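Long-range contact in RE68036p (PDB 1SQH), which probably works as an acyltransferase of the acetyltransferase (GNAT) clan, perhaps on glycine, although its function has not been established: residues L170-A184 with Q203-S217. Residues are numbered along the deposited sequence; the frame is centred on the assembly and turned at random.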
loop_
_atom_site.group_PDB
_atom_site.type_symbol
_atom_site.label_atom_id
_atom_site.label_comp_id
_atom_site.label_asym_id
_atom_site.label_seq_id
_atom_site.Cartn_x
_atom_site.Cartn_y
_atom_site.Cartn_z
ATOM N N LEU A 170 2.348 -2.356 -27.706
ATOM C CA LEU A 170 2.034 -0.937 -27.604
ATOM C C LEU A 170 1.804 -0.283 -28.968
ATOM O O LEU A 170 2.664 -0.339 -29.847
ATOM C CB LEU A 170 3.188 -0.229 -26.892
ATOM C CG LEU A 170 3.075 1.275 -26.675
ATOM C CD1 LEU A 170 2.039 1.569 -25.584
ATOM C CD2 LEU A 170 4.438 1.826 -26.286
ATOM N N PRO A 171 0.636 0.343 -29.163
ATOM C CA PRO A 171 0.300 1.015 -30.423
ATOM C C PRO A 171 1.305 2.113 -30.815
ATOM O O PRO A 171 1.776 2.869 -29.957
ATOM C CB PRO A 171 -1.089 1.579 -30.143
ATOM C CG PRO A 171 -1.681 0.550 -29.260
ATOM C CD PRO A 171 -0.545 0.280 -28.286
ATOM N N SER A 172 1.617 2.190 -32.110
ATOM C CA SER A 172 2.562 3.168 -32.656
ATOM C C SER A 172 2.375 4.574 -32.103
ATOM O O SER A 172 3.352 5.302 -31.894
ATOM C CB SER A 172 2.444 3.222 -34.183
ATOM O OG SER A 172 2.865 2.006 -34.781
ATOM N N GLU A 173 1.124 4.958 -31.870
ATOM C CA GLU A 173 0.836 6.291 -31.355
ATOM C C GLU A 173 1.516 6.566 -30.014
ATOM O O GLU A 173 1.709 7.727 -29.641
ATOM C CB GLU A 173 -0.675 6.492 -31.177
ATOM C CG GLU A 173 -1.556 6.109 -32.372
ATOM C CD GLU A 173 -1.923 4.628 -32.387
ATOM O OE1 GLU A 173 -1.097 3.804 -32.848
ATOM O OE2 GLU A 173 -3.042 4.290 -31.924
ATOM N N PHE A 174 1.901 5.508 -29.301
ATOM C CA PHE A 174 2.509 5.668 -27.982
ATOM C C PHE A 174 3.903 5.099 -27.733
ATOM O O PHE A 174 4.404 4.266 -28.488
ATOM C CB PHE A 174 1.568 5.076 -26.945
ATOM C CG PHE A 174 0.160 5.556 -27.072
ATOM C CD1 PHE A 174 -0.203 6.813 -26.599
ATOM C CD2 PHE A 174 -0.805 4.751 -27.670
ATOM C CE1 PHE A 174 -1.513 7.268 -26.715
ATOM C CE2 PHE A 174 -2.120 5.188 -27.797
ATOM C CZ PHE A 174 -2.477 6.452 -27.319
ATOM N N GLU A 175 4.502 5.566 -26.637
ATOM C CA GLU A 175 5.818 5.132 -26.167
ATOM C C GLU A 175 5.726 4.823 -24.667
ATOM O O GLU A 175 4.906 5.416 -23.950
ATOM C CB GLU A 175 6.867 6.225 -26.377
ATOM C CG GLU A 175 7.485 6.271 -27.760
ATOM C CD GLU A 175 8.688 7.193 -27.810
ATOM O OE1 GLU A 175 8.524 8.394 -27.495
ATOM O OE2 GLU A 175 9.795 6.721 -28.155
ATOM N N ILE A 176 6.559 3.901 -24.195
ATOM C CA ILE A 176 6.557 3.542 -22.779
ATOM C C ILE A 176 7.900 3.885 -22.167
ATOM O O ILE A 176 8.938 3.692 -22.801
ATOM C CB ILE A 176 6.326 2.024 -22.542
ATOM C CG1 ILE A 176 7.489 1.211 -23.114
ATOM C CG2 ILE A 176 5.020 1.589 -23.156
ATOM C CD1 ILE A 176 7.673 1.330 -24.626
ATOM N N ARG A 177 7.876 4.388 -20.938
ATOM C CA ARG A 177 9.100 4.739 -20.229
ATOM C C ARG A 177 8.807 4.818 -18.744
ATOM O O ARG A 177 7.650 4.929 -18.341
ATOM C CB ARG A 177 9.628 6.095 -20.701
ATOM C CG ARG A 177 8.730 7.264 -20.328
ATOM C CD ARG A 177 9.355 8.605 -20.720
ATOM N NE ARG A 177 8.458 9.730 -20.457
ATOM C CZ ARG A 177 8.185 10.220 -19.249
ATOM N NH1 ARG A 177 8.750 9.689 -18.170
ATOM N NH2 ARG A 177 7.319 11.223 -19.117
ATOM N N ARG A 178 9.853 4.745 -17.926
ATOM C CA ARG A 178 9.688 4.861 -16.485
ATOM C C ARG A 178 9.297 6.317 -16.275
ATOM O O ARG A 178 9.699 7.196 -17.045
ATOM C CB ARG A 178 11.009 4.571 -15.764
ATOM C CG ARG A 178 10.936 4.644 -14.243
ATOM C CD ARG A 178 12.327 4.550 -13.609
ATOM N NE ARG A 178 12.250 4.456 -12.148
ATOM C CZ ARG A 178 13.297 4.495 -11.328
ATOM N NH1 ARG A 178 14.525 4.632 -11.813
ATOM N NH2 ARG A 178 13.114 4.389 -10.016
ATOM N N LEU A 179 8.497 6.580 -15.255
ATOM C CA LEU A 179 8.086 7.946 -14.983
ATOM C C LEU A 179 9.293 8.731 -14.452
ATOM O O LEU A 179 10.306 8.146 -14.053
ATOM C CB LEU A 179 6.963 7.949 -13.941
ATOM C CG LEU A 179 5.676 7.237 -14.356
ATOM C CD1 LEU A 179 4.728 7.150 -13.163
ATOM C CD2 LEU A 179 5.034 7.992 -15.509
ATOM N N ARG A 180 9.191 10.054 -14.469
ATOM C CA ARG A 180 10.255 10.900 -13.952
ATOM C C ARG A 180 9.588 11.911 -13.023
ATOM O O ARG A 180 8.364 12.078 -13.061
ATOM C CB ARG A 180 11.001 11.584 -15.104
ATOM C CG ARG A 180 10.095 12.117 -16.194
ATOM C CD ARG A 180 10.866 12.540 -17.442
ATOM N NE ARG A 180 11.536 11.423 -18.108
ATOM C CZ ARG A 180 11.561 11.257 -19.431
ATOM N NH1 ARG A 180 10.948 12.131 -20.223
ATOM N NH2 ARG A 180 12.205 10.227 -19.967
ATOM N N ALA A 181 10.386 12.560 -12.181
ATOM C CA ALA A 181 9.877 13.524 -11.217
ATOM C C ALA A 181 8.810 14.466 -11.757
ATOM O O ALA A 181 7.775 14.664 -11.120
ATOM C CB ALA A 181 11.034 14.325 -10.626
ATOM N N GLU A 182 9.063 15.053 -12.922
ATOM C CA GLU A 182 8.118 15.989 -13.537
ATOM C C GLU A 182 6.735 15.380 -13.764
ATOM O O GLU A 182 5.733 16.093 -13.810
ATOM C CB GLU A 182 8.669 16.478 -14.876
ATOM C CG GLU A 182 8.930 15.355 -15.872
ATOM C CD GLU A 182 9.597 15.836 -17.151
ATOM O OE1 GLU A 182 8.984 16.647 -17.879
ATOM O OE2 GLU A 182 10.737 15.399 -17.431
ATOM N N ASP A 183 6.690 14.059 -13.896
ATOM C CA ASP A 183 5.442 13.345 -14.145
ATOM C C ASP A 183 4.522 13.306 -12.932
ATOM O O ASP A 183 3.295 13.295 -13.073
ATOM C CB ASP A 183 5.752 11.918 -14.591
ATOM C CG ASP A 183 6.462 11.868 -15.932
ATOM O OD1 ASP A 183 7.238 10.911 -16.159
ATOM O OD2 ASP A 183 6.234 12.775 -16.763
ATOM N N ALA A 184 5.114 13.299 -11.740
ATOM C CA ALA A 184 4.347 13.227 -10.494
ATOM C C ALA A 184 3.150 14.168 -10.370
ATOM O O ALA A 184 2.068 13.751 -9.951
ATOM C CB ALA A 184 5.278 13.437 -9.301
ATOM N N GLN A 203 6.507 11.757 -5.669
ATOM C CA GLN A 203 7.864 12.055 -6.121
ATOM C C GLN A 203 8.875 11.063 -5.526
ATOM O O GLN A 203 9.866 10.696 -6.177
ATOM C CB GLN A 203 8.230 13.504 -5.766
ATOM C CG GLN A 203 7.939 14.487 -6.899
ATOM C CD GLN A 203 7.896 15.938 -6.448
ATOM O OE1 GLN A 203 8.584 16.329 -5.506
ATOM N NE2 GLN A 203 7.092 16.750 -7.135
ATOM N N ALA A 204 8.618 10.622 -4.296
ATOM C CA ALA A 204 9.499 9.650 -3.652
ATOM C C ALA A 204 9.357 8.295 -4.366
ATOM O O ALA A 204 10.354 7.596 -4.612
ATOM C CB ALA A 204 9.142 9.508 -2.170
ATOM N N LEU A 205 8.114 7.940 -4.704
ATOM C CA LEU A 205 7.821 6.688 -5.398
ATOM C C LEU A 205 8.430 6.595 -6.800
ATOM O O LEU A 205 8.880 5.527 -7.220
ATOM C CB LEU A 205 6.307 6.475 -5.487
ATOM C CG LEU A 205 5.614 5.951 -4.226
ATOM C CD1 LEU A 205 4.100 5.932 -4.413
ATOM C CD2 LEU A 205 6.132 4.551 -3.931
ATOM N N VAL A 206 8.433 7.696 -7.544
ATOM C CA VAL A 206 9.010 7.640 -8.877
ATOM C C VAL A 206 10.511 7.461 -8.722
ATOM O O VAL A 206 11.174 6.916 -9.595
ATOM C CB VAL A 206 8.719 8.926 -9.695
ATOM C CG1 VAL A 206 9.209 10.137 -8.946
ATOM C CG2 VAL A 206 9.402 8.846 -11.060
ATOM N N ARG A 207 11.038 7.890 -7.582
ATOM C CA ARG A 207 12.469 7.780 -7.340
ATOM C C ARG A 207 12.941 6.406 -6.866
ATOM O O ARG A 207 13.894 5.844 -7.423
ATOM C CB ARG A 207 12.923 8.838 -6.325
ATOM C CG ARG A 207 14.418 8.791 -6.048
ATOM C CD ARG A 207 14.865 9.833 -5.041
ATOM N NE ARG A 207 16.297 9.703 -4.779
ATOM C CZ ARG A 207 16.961 10.391 -3.855
ATOM N NH1 ARG A 207 16.323 11.268 -3.090
ATOM N NH2 ARG A 207 18.265 10.205 -3.702
ATOM N N PHE A 208 12.273 5.869 -5.846
ATOM C CA PHE A 208 12.655 4.583 -5.266
ATOM C C PHE A 208 11.856 3.345 -5.654
ATOM O O PHE A 208 12.270 2.218 -5.353
ATOM C CB PHE A 208 12.685 4.727 -3.754
ATOM C CG PHE A 208 13.811 5.576 -3.275
ATOM C CD1 PHE A 208 15.120 5.102 -3.337
ATOM C CD2 PHE A 208 13.588 6.869 -2.821
ATOM C CE1 PHE A 208 16.190 5.907 -2.951
ATOM C CE2 PHE A 208 14.653 7.681 -2.435
ATOM C CZ PHE A 208 15.954 7.196 -2.503
ATOM N N ASN A 209 10.721 3.542 -6.316
ATOM C CA ASN A 209 9.888 2.418 -6.740
ATOM C C ASN A 209 9.859 2.340 -8.262
ATOM O O ASN A 209 10.284 3.277 -8.950
ATOM C CB ASN A 209 8.458 2.600 -6.203
ATOM C CG ASN A 209 8.089 1.567 -5.138
ATOM O OD1 ASN A 209 8.963 0.971 -4.500
ATOM N ND2 ASN A 209 6.793 1.362 -4.938
ATOM N N LYS A 210 9.373 1.225 -8.797
ATOM C CA LYS A 210 9.262 1.109 -10.251
ATOM C C LYS A 210 7.970 1.818 -10.672
ATOM O O LYS A 210 7.032 1.942 -9.880
ATOM C CB LYS A 210 9.213 -0.361 -10.694
ATOM C CG LYS A 210 10.519 -1.119 -10.493
ATOM C CD LYS A 210 10.407 -2.549 -11.011
ATOM C CE LYS A 210 11.612 -3.409 -10.616
ATOM N NZ LYS A 210 12.847 -3.112 -11.389
ATOM N N SER A 211 7.944 2.303 -11.911
ATOM C CA SER A 211 6.777 2.988 -12.452
ATOM C C SER A 211 6.789 2.868 -13.976
ATOM O O SER A 211 7.814 2.522 -14.569
ATOM C CB SER A 211 6.789 4.460 -12.048
ATOM O OG SER A 211 7.905 5.119 -12.613
ATOM N N LEU A 212 5.648 3.128 -14.607
ATOM C CA LEU A 212 5.556 3.057 -16.059
ATOM C C LEU A 212 4.575 4.082 -16.593
ATOM O O LEU A 212 3.477 4.242 -16.065
ATOM C CB LEU A 212 5.129 1.657 -16.510
ATOM C CG LEU A 212 6.180 0.544 -16.529
ATOM C CD1 LEU A 212 5.582 -0.731 -17.131
ATOM C CD2 LEU A 212 7.374 0.982 -17.359
ATOM N N GLY A 213 4.979 4.779 -17.645
ATOM C CA GLY A 213 4.108 5.773 -18.231
ATOM C C GLY A 213 3.971 5.576 -19.726
ATOM O O GLY A 213 4.885 5.069 -20.386
ATOM N N ILE A 214 2.815 5.963 -20.253
ATOM C CA ILE A 214 2.527 5.874 -21.680
ATOM C C ILE A 214 2.436 7.304 -22.247
ATOM O O ILE A 214 1.571 8.097 -21.839
ATOM C CB ILE A 214 1.165 5.171 -21.949
ATOM C CG1 ILE A 214 1.157 3.755 -21.372
ATOM C CG2 ILE A 214 0.907 5.099 -23.446
ATOM C CD1 ILE A 214 2.043 2.774 -22.113
ATOM N N CYS A 215 3.319 7.636 -23.183
ATOM C CA CYS A 215 3.291 8.964 -23.785
ATOM C C CYS A 215 3.107 8.896 -25.295
ATOM O O CYS A 215 3.537 7.936 -25.938
ATOM C CB CYS A 215 4.578 9.722 -23.468
ATOM S SG CYS A 215 4.803 10.086 -21.722
ATOM N N ARG A 216 2.468 9.919 -25.857
ATOM C CA ARG A 216 2.244 9.973 -27.297
ATOM C C ARG A 216 3.596 10.233 -27.952
ATOM O O ARG A 216 4.347 11.104 -27.509
ATOM C CB ARG A 216 1.275 11.105 -27.660
ATOM C CG ARG A 216 0.057 11.212 -26.758
ATOM C CD ARG A 216 -1.104 11.914 -27.456
ATOM N NE ARG A 216 -1.873 10.988 -28.290
ATOM C CZ ARG A 216 -2.830 11.350 -29.140
ATOM N NH1 ARG A 216 -3.148 12.633 -29.282
ATOM N NH2 ARG A 216 -3.478 10.424 -29.845
ATOM N N SER A 217 3.917 9.476 -28.995
ATOM C CA SER A 217 5.186 9.669 -29.679
ATOM C C SER A 217 5.321 11.109 -30.171
ATOM O O SER A 217 6.422 11.662 -30.213
ATOM C CB SER A 217 5.301 8.697 -30.846
ATOM O OG SER A 217 5.288 7.368 -30.366
HETATM O O HOH W 1 9.924 4.975 -10.734
HETATM O O HOH W 2 6.149 16.216 -10.117
#
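Ile-176 and Ile-214 form a non-hydrogen-bonded pair of the antiparallel strands 174-177 and 211-216, and Ile-214 CD1 presses tightly on Ile-176 CG2 (3.4 Å) while also touching CD1 of Leu-170. Ile-214 CG2 packs against Phe-174 CB at 3.6 Å, the two side chains crossing at about a right angle; the carbonyl O of Cys-215 lies at the edge of the Phe-174 ring, near its plane. Backbone bonds tie Glu-175 to Cys-215 and Arg-177 to Gly-213 in both directions, and beyond them Ser-217 N reaches Glu-173 O.

On the face of Glu-175 and Cys-215, with CG set between its backbone N and carbonyl carbon (chi1 67°) and the chain extended to NE, Arg-177 runs past the sulfur of Cys-215, its NH2 3.8 Å from Cys-215 SG. Its NH1 and NH2 grip the carboxylate of Asp-183 end-on, and OD1 accepts a third donor, Arg-180 N, from above the carboxylate plane. An alanine in place of Arg-177 would probably leave the carboxylate of buried Asp-183 without its charge partner and take a neighbour from Cys-215 SG. Leu-179 lays CD2 over Gly-213 CA (3.6 Å), and its N donates to Ser-211 OG.

Arg-178 stretches fully extended (chi1 -179°) to the end of helix 199-208, where NH2 bonds Asn-209 O at 3.2 Å, from above that carbonyl's plane, and weakly Arg-207 O. A water accepts from Arg-178 NE (2.8 Å) and Ser-211 OG and donates to Val-206 O and Asn-209 O, joining Arg-178 to the helix end. Strand 174-177 is an outermost strand of a four-stranded antiparallel sheet in this chain, backed through Leu-212 and Ile-214 by helix 248-263, consistent with the first strands of a GNAT-type fold in the C-terminal, FR47-like unit.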